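Local coordinates for protein putative pore-forming toxin (Bacteroides vulgatus ATCC 8482, PDB 3KOG) that is of unknown function but may act as a secreted or lipid-anchored pore-forming toxin, at residues 82-87 / 219-224; 105-110 / 188-193; 110-115 / 182-187; 124-129 / 173-178; 137-142 / 214-219. One frame throughout, in Å; residues are numbered along the deposited sequence. Where two conformers were deposited one is given.

Contact 1: 82-87 / 219-224; sequences AGQFGA and IVSPKN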
# COMPACT_ATOMS: atom_id res chain seq x y z
N ALA A 82 -13.36 10.00 0.60
CA ALA A 82 -13.56 10.21 2.02
C ALA A 82 -13.73 8.89 2.78
O ALA A 82 -14.48 7.97 2.37
CB ALA A 82 -14.78 11.17 2.22
N GLY A 83 -12.96 8.79 3.86
CA GLY A 83 -12.96 7.62 4.73
C GLY A 83 -12.19 6.39 4.34
O GLY A 83 -12.06 5.49 5.14
N GLN A 84 -11.71 6.31 3.10
CA GLN A 84 -10.98 5.17 2.69
C GLN A 84 -9.60 5.16 3.35
O GLN A 84 -8.99 6.20 3.60
CB GLN A 84 -10.84 5.10 1.17
CG GLN A 84 -12.12 4.88 0.45
CD GLN A 84 -11.89 4.55 -1.01
OE1 GLN A 84 -11.58 5.44 -1.81
NE2 GLN A 84 -12.09 3.27 -1.38
N PHE A 85 -9.15 3.96 3.67
CA PHE A 85 -7.87 3.76 4.31
C PHE A 85 -7.12 2.62 3.63
O PHE A 85 -7.63 1.49 3.51
CB PHE A 85 -8.05 3.47 5.80
CG PHE A 85 -6.74 3.11 6.46
CD1 PHE A 85 -5.79 4.09 6.72
CD2 PHE A 85 -6.39 1.76 6.62
CE1 PHE A 85 -4.51 3.75 7.26
CE2 PHE A 85 -5.11 1.41 7.13
CZ PHE A 85 -4.18 2.42 7.47
N GLY A 86 -5.86 2.88 3.27
CA GLY A 86 -5.00 1.88 2.68
C GLY A 86 -3.55 1.98 3.16
O GLY A 86 -3.16 2.99 3.76
N ALA A 87 -2.78 0.92 2.90
CA ALA A 87 -1.38 0.93 3.22
C ALA A 87 -0.67 0.01 2.21
O ALA A 87 -1.27 -0.98 1.78
CB ALA A 87 -1.15 0.41 4.66
N ILE A 219 -7.24 -2.17 0.98
CA ILE A 219 -7.97 -0.91 1.14
C ILE A 219 -9.33 -1.15 1.86
O ILE A 219 -10.09 -2.07 1.49
CB ILE A 219 -8.14 -0.24 -0.20
CG1 ILE A 219 -6.76 0.21 -0.75
CG2 ILE A 219 -9.06 0.99 -0.10
CD1 ILE A 219 -6.84 0.71 -2.21
N VAL A 220 -9.61 -0.36 2.89
CA VAL A 220 -10.85 -0.47 3.67
C VAL A 220 -11.69 0.79 3.35
O VAL A 220 -11.17 1.93 3.36
CB VAL A 220 -10.53 -0.50 5.20
CG1 VAL A 220 -11.85 -0.68 6.05
CG2 VAL A 220 -9.59 -1.61 5.50
N SER A 221 -12.98 0.60 3.11
CA SER A 221 -13.85 1.67 2.59
C SER A 221 -15.15 1.65 3.39
O SER A 221 -16.05 0.88 3.05
CB SER A 221 -14.13 1.43 1.15
OG SER A 221 -12.94 1.38 0.38
N PRO A 222 -15.22 2.40 4.49
CA PRO A 222 -16.51 2.53 5.20
C PRO A 222 -17.48 3.36 4.35
O PRO A 222 -17.07 4.33 3.71
CB PRO A 222 -16.14 3.28 6.48
CG PRO A 222 -14.60 3.31 6.51
CD PRO A 222 -14.18 3.22 5.10
N LYS A 223 -18.73 2.94 4.29
CA LYS A 223 -19.72 3.53 3.40
C LYS A 223 -20.90 4.02 4.23
O LYS A 223 -21.38 3.29 5.12
CB LYS A 223 -20.23 2.44 2.47
CG LYS A 223 -19.16 1.93 1.51
CD LYS A 223 -18.78 2.98 0.46
CE LYS A 223 -17.98 2.35 -0.72
NZ LYS A 223 -17.19 3.39 -1.44
N ASN A 224 -21.31 5.26 3.99
CA ASN A 224 -22.50 5.85 4.61
C ASN A 224 -23.41 6.25 3.47
O ASN A 224 -23.12 7.19 2.76
CB ASN A 224 -22.14 7.04 5.50
CG ASN A 224 -21.60 6.60 6.87
OD1 ASN A 224 -22.36 6.22 7.76
ND2 ASN A 224 -20.30 6.66 7.02
O HOH W 1 -14.88 5.13 2.44
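Q84 NE2 meets S221 OG at 2.7 Å in an almost straight hydrogen bond, 174° at the hydrogen, with the hydroxyl lying in the plane of the amide. A bound methylpentanediol, probably from the crystallisation liquor, takes a second bond from NE2, while OE1 accepts from K81 N, so both ends of the amide are held and its flip is fixed. CG lies beside the backbone N (chi1 -67°) and the chain then runs extended, which lays the amide alongside S221, near I219 CG2. Beyond it, F85 and V220 form an antiparallel hydrogen-bonded pair, V220 N giving to F85 O at 2.8 Å and F85 N to V220 O at 2.9 Å. At the other end G83 O rests 3.1 Å from P222 CD, and one water donates to A82 O and P222 O, joining the chains where direct pairing has stopped. This is the start of an antiparallel strand pair in a mixed sheet, in which 85-94 runs between 207-225 and, parallel to it, 18-27.

Contact 2: 105-110 / 188-193; sequences SNSQIE and MKTTSV
S105, S107 and I109 stand on one face of a regular antiparallel strand pair, beside S192, T190 and M188 of the other strand, while N106 and Q108 share the other face with T191 and K189. On the first face the hydroxyls meet in twos: S107 OG and T190 OG1 are hydrogen-bonded at 2.8 Å, as are S105 OG and S192 OG, also at 2.8 Å. The T190 methyl CG2 is tucked against S105 OG, 3.2 Å away, and so lies between the two hydroxyl pairs. S192 OG also bonds to E102. Farther along, the selenomethionine M188 folds back at chi2 and chi3 (-57° and -55°), which brings CE over the backbone of Q108 and sets SE obliquely against I109 CG1 at 3.8 Å. On the second face Q108 and K189 run side by side in the same direction, Q108 OE1 touching the aliphatic K189 CE at 3.8 Å. E110 crosses the same lysine, but its carboxylate is engaged by K135 in a salt bridge; K189 NZ has a long, weak ion pair with D214. Paired backbone bonds at N106–T191 and Q108–K189 fix the register. One water lies within bonding distance of K189 O (2.7 Å), Q108 OE1 (2.9 Å) and T191 OG1 (3.0 Å), more acceptors than its two protons can serve at once; T191 OG1 is also hydrogen-bonded to D214 OD1.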
# COMPACT_ATOMS: atom_id res chain seq x y z
N SER A 105 3.50 -1.91 -14.10
CA SER A 105 2.75 -2.26 -12.92
C SER A 105 1.26 -2.15 -13.21
O SER A 105 0.82 -1.18 -13.80
CB SER A 105 3.13 -1.36 -11.75
OG SER A 105 2.71 -1.93 -10.55
N ASN A 106 0.50 -3.15 -12.81
CA ASN A 106 -0.93 -3.12 -13.02
C ASN A 106 -1.63 -3.69 -11.80
O ASN A 106 -1.33 -4.80 -11.41
CB ASN A 106 -1.31 -3.94 -14.25
CG ASN A 106 -2.81 -3.98 -14.49
OD1 ASN A 106 -3.39 -3.05 -15.07
ND2 ASN A 106 -3.45 -5.07 -14.03
N SER A 107 -2.56 -2.91 -11.24
CA SER A 107 -3.31 -3.29 -10.05
C SER A 107 -4.73 -3.64 -10.40
O SER A 107 -5.34 -3.01 -11.27
CB SER A 107 -3.29 -2.20 -9.04
OG SER A 107 -1.96 -1.83 -8.81
N GLN A 108 -5.23 -4.67 -9.75
CA GLN A 108 -6.59 -5.13 -9.94
C GLN A 108 -7.14 -5.53 -8.59
O GLN A 108 -6.40 -5.83 -7.63
CB GLN A 108 -6.64 -6.26 -10.98
CG GLN A 108 -6.28 -7.63 -10.43
CD GLN A 108 -6.15 -8.70 -11.53
OE1 GLN A 108 -5.08 -8.85 -12.15
NE2 GLN A 108 -7.22 -9.48 -11.75
N ILE A 109 -8.47 -5.46 -8.47
CA ILE A 109 -9.13 -5.90 -7.24
C ILE A 109 -9.15 -7.40 -7.36
O ILE A 109 -9.69 -7.95 -8.32
CB ILE A 109 -10.56 -5.35 -7.10
CG1 ILE A 109 -10.51 -3.82 -6.94
CG2 ILE A 109 -11.29 -6.06 -5.93
CD1 ILE A 109 -11.80 -3.07 -7.33
N GLU A 110 -8.57 -8.08 -6.40
CA GLU A 110 -8.65 -9.54 -6.39
C GLU A 110 -9.92 -10.04 -5.69
O GLU A 110 -10.52 -11.01 -6.13
CB GLU A 110 -7.45 -10.10 -5.67
CG GLU A 110 -7.43 -11.57 -5.55
CD GLU A 110 -6.16 -12.05 -4.90
OE1 GLU A 110 -5.87 -11.61 -3.75
OE2 GLU A 110 -5.48 -12.87 -5.53
N MSE A 188 -6.14 -5.94 -3.12
CA MSE A 188 -5.57 -5.49 -4.37
C MSE A 188 -4.36 -6.41 -4.70
O MSE A 188 -3.56 -6.75 -3.80
CB MSE A 188 -5.04 -4.05 -4.18
CG MSE A 188 -6.03 -3.02 -3.57
SE MSE A 188 -7.63 -2.93 -4.64
CE MSE A 188 -6.86 -2.54 -6.35
N LYS A 189 -4.30 -6.88 -5.94
CA LYS A 189 -3.20 -7.68 -6.48
C LYS A 189 -2.52 -6.85 -7.55
O LYS A 189 -3.15 -6.45 -8.51
CB LYS A 189 -3.70 -8.98 -7.09
CG LYS A 189 -2.53 -9.83 -7.67
CD LYS A 189 -2.98 -11.17 -8.16
CE LYS A 189 -3.38 -11.14 -9.60
NZ LYS A 189 -3.38 -12.54 -10.16
N THR A 190 -1.25 -6.52 -7.34
CA THR A 190 -0.52 -5.68 -8.25
C THR A 190 0.56 -6.60 -8.92
O THR A 190 1.33 -7.23 -8.22
CB THR A 190 0.11 -4.50 -7.55
OG1 THR A 190 -0.89 -3.62 -6.97
CG2 THR A 190 1.00 -3.69 -8.49
N THR A 191 0.57 -6.68 -10.24
CA THR A 191 1.56 -7.43 -11.02
C THR A 191 2.56 -6.42 -11.62
O THR A 191 2.17 -5.52 -12.36
CB THR A 191 0.93 -8.29 -12.13
OG1 THR A 191 -0.12 -9.11 -11.54
CG2 THR A 191 2.04 -9.23 -12.85
N SER A 192 3.82 -6.57 -11.24
CA SER A 192 4.90 -5.67 -11.62
C SER A 192 6.07 -6.43 -12.24
O SER A 192 6.46 -7.47 -11.73
CB SER A 192 5.36 -4.87 -10.40
OG SER A 192 4.28 -4.13 -9.79
N VAL A 193 6.65 -5.87 -13.28
CA VAL A 193 7.78 -6.47 -13.97
C VAL A 193 8.96 -5.57 -13.66
O VAL A 193 8.86 -4.34 -13.79
CB VAL A 193 7.56 -6.51 -15.50
CG1 VAL A 193 8.86 -6.92 -16.25
CG2 VAL A 193 6.34 -7.40 -15.88
O HOH W 2 -2.72 -7.88 -10.73

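Contact 3: 110-115 / 182-187; sequences ETTKHS and SVFVDY
H114 crosses F184 obliquely and stacks its ring on the phenyl. CB sits 3.8 Å from F184 CE2; CG, swung anti to the backbone N (chi1 -175°), comes over the same phenyl; CD2 lies above the centre of the phenyl and also nears V183 O; H114 CE1 is against F184 CZ. The two rings form an offset stack, centroids 3.8 Å apart and planes only 7° from parallel. At the tip, H114 NE2 is hydrogen-bonded to S182 OG at 2.8 Å, the hydroxyl lying in the plane of the imidazole. Stack and bond together fix the rotation of the histidine. T112 CG2 comes to the edge of the same phenyl, while T112 OG1 donates to D186 OD2 at 2.9 Å from above the carboxylate plane. At one end S115 closes the pairing twice: its N gives to V183 O, and its OG accepts from V183 N at 2.9 Å. At the other, E110 and T111 both face Y187 in a classic beta bulge, E110 N bonding to Y187 O at 2.8 Å and T111 N only weakly. Y187 OH is hydrogen-bonded to T133 O. Strand 179-198, which holds segment 182-187, has 98-120 along one edge and 207-225 along the other, with F117 meeting the H114 ring steeply.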
# COMPACT_ATOMS: atom_id res chain seq x y z
N GLU A 110 -8.57 -8.08 -6.40
CA GLU A 110 -8.65 -9.54 -6.39
C GLU A 110 -9.92 -10.04 -5.69
O GLU A 110 -10.52 -11.01 -6.13
CB GLU A 110 -7.45 -10.10 -5.67
CG GLU A 110 -7.43 -11.57 -5.55
CD GLU A 110 -6.16 -12.05 -4.90
OE1 GLU A 110 -5.87 -11.61 -3.75
OE2 GLU A 110 -5.48 -12.87 -5.53
N THR A 111 -10.25 -9.44 -4.55
CA THR A 111 -11.40 -9.83 -3.75
C THR A 111 -12.02 -8.59 -3.15
O THR A 111 -11.30 -7.66 -2.78
CB THR A 111 -11.00 -10.83 -2.64
OG1 THR A 111 -10.41 -11.96 -3.26
CG2 THR A 111 -12.22 -11.29 -1.84
N THR A 112 -13.36 -8.54 -3.12
CA THR A 112 -14.08 -7.48 -2.44
C THR A 112 -14.88 -8.20 -1.35
O THR A 112 -15.46 -9.26 -1.62
CB THR A 112 -15.00 -6.74 -3.42
OG1 THR A 112 -14.21 -6.14 -4.44
CG2 THR A 112 -15.79 -5.63 -2.74
N LYS A 113 -14.79 -7.71 -0.11
CA LYS A 113 -15.58 -8.22 1.03
C LYS A 113 -16.47 -7.08 1.48
O LYS A 113 -16.04 -5.91 1.49
CB LYS A 113 -14.70 -8.64 2.20
CG LYS A 113 -13.62 -9.64 1.86
CD LYS A 113 -13.08 -10.39 3.12
CE LYS A 113 -13.06 -9.50 4.37
NZ LYS A 113 -11.99 -9.89 5.33
N HIS A 114 -17.70 -7.40 1.88
CA HIS A 114 -18.65 -6.40 2.25
C HIS A 114 -19.45 -6.90 3.44
O HIS A 114 -20.01 -7.98 3.40
CB HIS A 114 -19.58 -6.14 1.07
CG HIS A 114 -20.55 -5.02 1.31
ND1 HIS A 114 -21.82 -5.01 0.79
CD2 HIS A 114 -20.42 -3.87 2.01
CE1 HIS A 114 -22.42 -3.88 1.14
NE2 HIS A 114 -21.59 -3.18 1.89
N SER A 115 -19.51 -6.10 4.49
CA SER A 115 -20.35 -6.40 5.63
C SER A 115 -21.85 -6.23 5.28
O SER A 115 -22.22 -5.67 4.21
CB SER A 115 -19.99 -5.48 6.77
OG SER A 115 -20.39 -4.16 6.48
N SER A 182 -22.05 0.42 6.11
CA SER A 182 -21.41 -0.85 5.88
C SER A 182 -19.92 -0.64 5.62
O SER A 182 -19.45 0.49 5.47
CB SER A 182 -22.06 -1.60 4.70
OG SER A 182 -21.89 -0.89 3.48
N VAL A 183 -19.19 -1.74 5.55
CA VAL A 183 -17.76 -1.62 5.27
C VAL A 183 -17.38 -2.56 4.13
O VAL A 183 -17.70 -3.71 4.15
CB VAL A 183 -16.93 -1.93 6.53
CG1 VAL A 183 -15.43 -1.77 6.24
CG2 VAL A 183 -17.36 -1.02 7.68
N PHE A 184 -16.63 -2.04 3.16
CA PHE A 184 -15.92 -2.85 2.17
C PHE A 184 -14.44 -3.01 2.53
O PHE A 184 -13.82 -2.10 3.07
CB PHE A 184 -16.01 -2.25 0.76
CG PHE A 184 -17.36 -2.29 0.15
CD1 PHE A 184 -18.29 -1.28 0.41
CD2 PHE A 184 -17.68 -3.27 -0.76
CE1 PHE A 184 -19.58 -1.32 -0.21
CE2 PHE A 184 -18.94 -3.32 -1.34
CZ PHE A 184 -19.87 -2.32 -1.06
N VAL A 185 -13.91 -4.19 2.26
CA VAL A 185 -12.49 -4.46 2.30
C VAL A 185 -12.10 -5.00 0.93
O VAL A 185 -12.64 -6.01 0.48
CB VAL A 185 -12.13 -5.46 3.41
CG1 VAL A 185 -10.62 -5.76 3.39
CG2 VAL A 185 -12.58 -4.91 4.77
N ASP A 186 -11.15 -4.33 0.26
CA ASP A 186 -10.70 -4.78 -1.02
C ASP A 186 -9.26 -5.24 -0.92
O ASP A 186 -8.43 -4.50 -0.44
CB ASP A 186 -10.79 -3.67 -2.05
CG ASP A 186 -12.25 -3.35 -2.43
OD1 ASP A 186 -12.89 -2.60 -1.70
OD2 ASP A 186 -12.73 -3.85 -3.46
N TYR A 187 -8.99 -6.44 -1.41
CA TYR A 187 -7.65 -6.94 -1.59
C TYR A 187 -7.23 -6.67 -2.99
O TYR A 187 -7.87 -7.09 -3.93
CB TYR A 187 -7.60 -8.46 -1.33
CG TYR A 187 -7.95 -8.92 0.05
CD1 TYR A 187 -7.90 -8.07 1.14
CD2 TYR A 187 -8.25 -10.26 0.28
CE1 TYR A 187 -8.18 -8.51 2.39
CE2 TYR A 187 -8.53 -10.71 1.54
CZ TYR A 187 -8.51 -9.80 2.60
OH TYR A 187 -8.78 -10.21 3.89

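Contact 4: 124-129 / 173-178; sequences YWYYIT and VQVLAH
The indole of W125 carries the Q174 amide over one face, the two planes 25° apart, with Q174 CG 3.7 Å from W125 CE3. The Y127 ring stands at the indole edge, so that W125 CZ3 lies over one face of that phenol. H240, the last residue modelled, stacks on W125, and H236 meets it edge-to-face. On the opposite side of the strand pair, the Y126 ring lies flat along V175: V175 CB makes a CH-pi contact 3.9 Å from the Y126 ring centroid, 17° off the normal, and V175 CG1 reaches Y126 CZ at 3.6 Å. The tyrosine's CG, wedged between backbone N and carbonyl carbon (chi1 62°), is what lays the ring over the valine. V175 CG2 turns to I128 CG2, also at 3.6 Å. Beneath the rings the backbones pair antiparallel, V175 N bonding to Y126 O at 2.7 Å and I128 N to V173 O at 2.8 Å. Dispersion and ring-face contacts therefore provide the side-chain attraction here, while the direct hydrogen bonding between the segments is confined to the main chain.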
# COMPACT_ATOMS: atom_id res chain seq x y z
N TYR A 124 -28.01 11.38 15.12
CA TYR A 124 -26.69 11.45 15.75
C TYR A 124 -25.67 10.48 15.10
O TYR A 124 -25.97 9.31 14.83
CB TYR A 124 -26.81 11.24 17.28
CG TYR A 124 -27.76 12.27 17.92
CD1 TYR A 124 -29.14 12.09 17.89
CD2 TYR A 124 -27.27 13.46 18.50
CE1 TYR A 124 -30.02 13.03 18.41
CE2 TYR A 124 -28.16 14.41 19.05
CZ TYR A 124 -29.52 14.19 18.99
OH TYR A 124 -30.43 15.11 19.51
N TRP A 125 -24.47 10.98 14.83
CA TRP A 125 -23.40 10.13 14.35
C TRP A 125 -22.61 9.58 15.52
O TRP A 125 -22.67 10.10 16.63
CB TRP A 125 -22.46 10.85 13.38
CG TRP A 125 -21.60 11.91 13.99
CD1 TRP A 125 -21.94 13.22 14.18
CD2 TRP A 125 -20.27 11.76 14.49
NE1 TRP A 125 -20.89 13.90 14.76
CE2 TRP A 125 -19.85 13.02 14.96
CE3 TRP A 125 -19.39 10.69 14.59
CZ2 TRP A 125 -18.60 13.23 15.51
CZ3 TRP A 125 -18.14 10.90 15.13
CH2 TRP A 125 -17.76 12.16 15.58
N TYR A 126 -21.86 8.53 15.26
CA TYR A 126 -21.05 7.92 16.27
C TYR A 126 -19.92 7.11 15.65
O TYR A 126 -19.89 6.89 14.43
CB TYR A 126 -21.94 7.09 17.22
CG TYR A 126 -22.68 5.97 16.55
CD1 TYR A 126 -22.06 4.74 16.41
CD2 TYR A 126 -23.98 6.14 16.06
CE1 TYR A 126 -22.71 3.69 15.78
CE2 TYR A 126 -24.65 5.08 15.43
CZ TYR A 126 -23.99 3.85 15.29
OH TYR A 126 -24.58 2.77 14.69
N TYR A 127 -18.97 6.72 16.50
CA TYR A 127 -17.87 5.86 16.11
C TYR A 127 -18.21 4.39 16.31
O TYR A 127 -18.84 4.01 17.29
CB TYR A 127 -16.62 6.18 16.93
CG TYR A 127 -15.98 7.51 16.60
CD1 TYR A 127 -15.44 7.75 15.34
CD2 TYR A 127 -15.90 8.53 17.56
CE1 TYR A 127 -14.86 8.95 15.02
CE2 TYR A 127 -15.30 9.74 17.25
CZ TYR A 127 -14.78 9.94 15.97
OH TYR A 127 -14.19 11.14 15.66
N ILE A 128 -17.74 3.55 15.40
CA ILE A 128 -17.91 2.11 15.51
C ILE A 128 -16.52 1.49 15.39
O ILE A 128 -15.56 2.15 14.97
CB ILE A 128 -18.96 1.55 14.47
CG1 ILE A 128 -19.53 0.19 14.89
CG2 ILE A 128 -18.41 1.44 13.06
CD1 ILE A 128 -20.78 -0.24 14.11
N THR A 129 -16.40 0.24 15.86
CA THR A 129 -15.17 -0.52 15.74
C THR A 129 -15.28 -1.43 14.54
O THR A 129 -16.31 -2.12 14.34
CB THR A 129 -14.85 -1.37 17.00
OG1 THR A 129 -14.40 -0.51 18.05
CG2 THR A 129 -13.75 -2.44 16.71
N VAL A 173 -14.19 4.44 13.21
CA VAL A 173 -14.89 4.52 11.94
C VAL A 173 -16.20 5.26 12.20
O VAL A 173 -16.92 5.01 13.18
CB VAL A 173 -15.07 3.14 11.36
CG1 VAL A 173 -15.83 3.21 10.01
CG2 VAL A 173 -13.70 2.47 11.18
N GLN A 174 -16.51 6.18 11.33
CA GLN A 174 -17.64 7.06 11.54
C GLN A 174 -18.91 6.48 10.91
O GLN A 174 -18.93 6.21 9.70
CB GLN A 174 -17.29 8.40 10.95
CG GLN A 174 -18.17 9.53 11.30
CD GLN A 174 -17.41 10.85 11.22
OE1 GLN A 174 -16.21 10.89 11.48
NE2 GLN A 174 -18.10 11.91 10.86
N VAL A 175 -19.94 6.29 11.75
CA VAL A 175 -21.30 5.94 11.32
C VAL A 175 -22.09 7.23 11.34
O VAL A 175 -22.33 7.78 12.39
CB VAL A 175 -21.99 4.92 12.27
CG1 VAL A 175 -23.41 4.61 11.77
CG2 VAL A 175 -21.18 3.66 12.38
N LEU A 176 -22.47 7.73 10.17
CA LEU A 176 -23.18 9.01 10.12
C LEU A 176 -24.59 8.91 10.60
O LEU A 176 -25.15 7.83 10.71
CB LEU A 176 -23.13 9.62 8.70
CG LEU A 176 -21.76 10.11 8.22
CD1 LEU A 176 -21.85 10.71 6.82
CD2 LEU A 176 -21.18 11.14 9.19
N ALA A 177 -25.18 10.06 10.90
CA ALA A 177 -26.62 10.11 11.13
C ALA A 177 -27.35 9.84 9.82
O ALA A 177 -26.82 10.11 8.72
CB ALA A 177 -27.03 11.45 11.74
N HIS A 178 -28.55 9.27 9.92
CA HIS A 178 -29.44 9.06 8.77
C HIS A 178 -28.71 8.32 7.65
O HIS A 178 -28.66 8.79 6.50
CB HIS A 178 -30.00 10.40 8.28
CG HIS A 178 -30.73 11.17 9.34
ND1 HIS A 178 -31.96 10.80 9.82
CD2 HIS A 178 -30.39 12.29 10.02
CE1 HIS A 178 -32.36 11.66 10.74
NE2 HIS A 178 -31.42 12.58 10.88

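Contact 5: 137-142 / 214-219; sequences GSEVIK and DSYNTI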
# COMPACT_ATOMS: atom_id res chain seq x y z
N GLY A 137 1.87 -8.46 1.23
CA GLY A 137 3.05 -9.22 0.93
C GLY A 137 3.28 -9.31 -0.56
O GLY A 137 2.71 -8.57 -1.31
N SER A 138 4.12 -10.25 -0.95
CA SER A 138 4.75 -10.22 -2.25
C SER A 138 5.29 -11.64 -2.57
O SER A 138 5.79 -12.33 -1.68
CB SER A 138 5.88 -9.21 -2.19
OG SER A 138 6.53 -9.08 -3.40
N GLU A 139 5.12 -12.05 -3.83
CA GLU A 139 5.63 -13.31 -4.37
C GLU A 139 6.19 -13.10 -5.79
O GLU A 139 5.58 -12.41 -6.62
CB GLU A 139 4.54 -14.40 -4.39
CG GLU A 139 3.18 -13.96 -4.96
CD GLU A 139 2.17 -15.11 -5.21
OE1 GLU A 139 2.43 -16.26 -4.76
OE2 GLU A 139 1.11 -14.85 -5.86
N VAL A 140 7.34 -13.70 -6.08
CA VAL A 140 7.91 -13.66 -7.44
C VAL A 140 7.24 -14.78 -8.23
O VAL A 140 7.30 -15.92 -7.82
CB VAL A 140 9.44 -13.81 -7.43
CG1 VAL A 140 9.99 -13.95 -8.87
CG2 VAL A 140 10.07 -12.60 -6.78
N ILE A 141 6.55 -14.44 -9.32
CA ILE A 141 5.82 -15.46 -10.10
C ILE A 141 6.55 -15.82 -11.37
O ILE A 141 6.18 -16.76 -12.05
CB ILE A 141 4.34 -15.05 -10.37
CG1 ILE A 141 4.22 -13.82 -11.32
CG2 ILE A 141 3.62 -14.87 -9.01
CD1 ILE A 141 2.80 -13.41 -11.73
N LYS A 142 7.60 -15.07 -11.71
CA LYS A 142 8.39 -15.39 -12.89
C LYS A 142 9.77 -14.81 -12.69
O LYS A 142 9.93 -13.69 -12.19
CB LYS A 142 7.72 -14.83 -14.15
CG LYS A 142 8.37 -15.23 -15.43
CD LYS A 142 7.54 -14.77 -16.65
CE LYS A 142 8.39 -14.94 -17.94
NZ LYS A 142 7.72 -14.32 -19.11
N ASP A 214 3.89 -10.52 -7.97
CA ASP A 214 2.55 -10.21 -7.51
C ASP A 214 2.64 -9.72 -6.08
O ASP A 214 3.19 -10.39 -5.21
CB ASP A 214 1.61 -11.42 -7.55
CG ASP A 214 1.08 -11.74 -8.94
OD1 ASP A 214 1.21 -10.94 -9.91
OD2 ASP A 214 0.43 -12.79 -9.03
N SER A 215 2.14 -8.52 -5.84
CA SER A 215 2.17 -7.93 -4.52
C SER A 215 0.73 -7.56 -4.12
O SER A 215 -0.11 -7.20 -4.97
CB SER A 215 3.08 -6.68 -4.43
OG SER A 215 2.72 -5.66 -5.32
N TYR A 216 0.49 -7.63 -2.82
CA TYR A 216 -0.85 -7.55 -2.28
C TYR A 216 -0.92 -6.49 -1.23
O TYR A 216 -0.00 -6.34 -0.46
CB TYR A 216 -1.26 -8.87 -1.65
CG TYR A 216 -1.30 -9.99 -2.65
CD1 TYR A 216 -0.15 -10.72 -2.96
CD2 TYR A 216 -2.47 -10.29 -3.33
CE1 TYR A 216 -0.16 -11.69 -3.90
CE2 TYR A 216 -2.50 -11.29 -4.27
CZ TYR A 216 -1.34 -11.99 -4.54
OH TYR A 216 -1.35 -12.98 -5.49
N ASN A 217 -2.01 -5.73 -1.22
CA ASN A 217 -2.27 -4.79 -0.13
C ASN A 217 -3.78 -4.59 0.03
O ASN A 217 -4.54 -5.02 -0.82
CB ASN A 217 -1.55 -3.44 -0.33
CG ASN A 217 -2.11 -2.61 -1.46
OD1 ASN A 217 -2.14 -3.04 -2.60
ND2 ASN A 217 -2.56 -1.40 -1.14
N THR A 218 -4.18 -3.92 1.08
CA THR A 218 -5.60 -3.89 1.46
C THR A 218 -6.08 -2.44 1.59
O THR A 218 -5.35 -1.60 2.16
CB THR A 218 -5.81 -4.66 2.71
OG1 THR A 218 -5.36 -6.02 2.56
CG2 THR A 218 -7.31 -4.68 3.15
N ILE A 219 -7.24 -2.17 0.98
CA ILE A 219 -7.97 -0.91 1.14
C ILE A 219 -9.33 -1.15 1.86
O ILE A 219 -10.09 -2.07 1.49
CB ILE A 219 -8.14 -0.24 -0.20
CG1 ILE A 219 -6.76 0.21 -0.75
CG2 ILE A 219 -9.06 0.99 -0.10
CD1 ILE A 219 -6.84 0.71 -2.21
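Y216 N gives to G137 O at 2.8 Å, and E139 and D214 exchange two backbone bonds of 2.9 Å, E139 N to D214 O and D214 N to E139 O. The return bond from G137 N to Y216 O is long and weak. G137 has phi 134° and psi -164°, where a CB would be jammed against the carbonyl O of the preceding residue, so glycine suits the position. Among polar side chains, E139 is described in one of its two conformers, so its contacts are less certain. In it Y216 OH donates to E139 OE2 at 3.1 Å. The oxygen lies at the edge of the phenol, in its plane, whereas the hydroxyl approaches from above the carboxylate. E139 CG takes the position between backbone N and carbonyl carbon (chi1 47°), and the extended chain beyond it reaches across to the tyrosine. Like charges also come close in this conformer: E139 and D214 point the same way, with E139 OE2 3.8 Å from D214 OD2, which would probably raise the proton affinity of one of them. T191 bonds D214 OD1, and K189 lends OD2 a long, weak ion pair, probably easing this. Van der Waals contact comes from I141, whose CD1 rests 3.5 Å from D214 OD1 as the side chains cross at about a right angle. Past E139, I141 and K142 both face T212 in a classic beta bulge; the motif is an antiparallel strand pair carrying a bulge, 126-143 against 207-225, within the large mixed sheet.

From the N terminus, segment 82-87 opens contact 1, which closes the longest loop by pairing with 219-224; all the others nest inside it. Strand 98-120 then supplies 105-110 and 110-115, and its single partner 179-198 returns to close contact 3 within contact 2, the two sharing E110. Inside both lies contact 4, the return of 162-175 onto 126-143. Contact 5, from 137-142 to 214-219, crosses contacts 2, 3 and 4. Strand 207-225 carries contacts 1 and 5, which share I219, and also borders 179-198, joining these strands in one mixed sheet. N224 ties contact 1 to contact 4, whereas contacts 2 and 4 lie about 33 Å apart between centres.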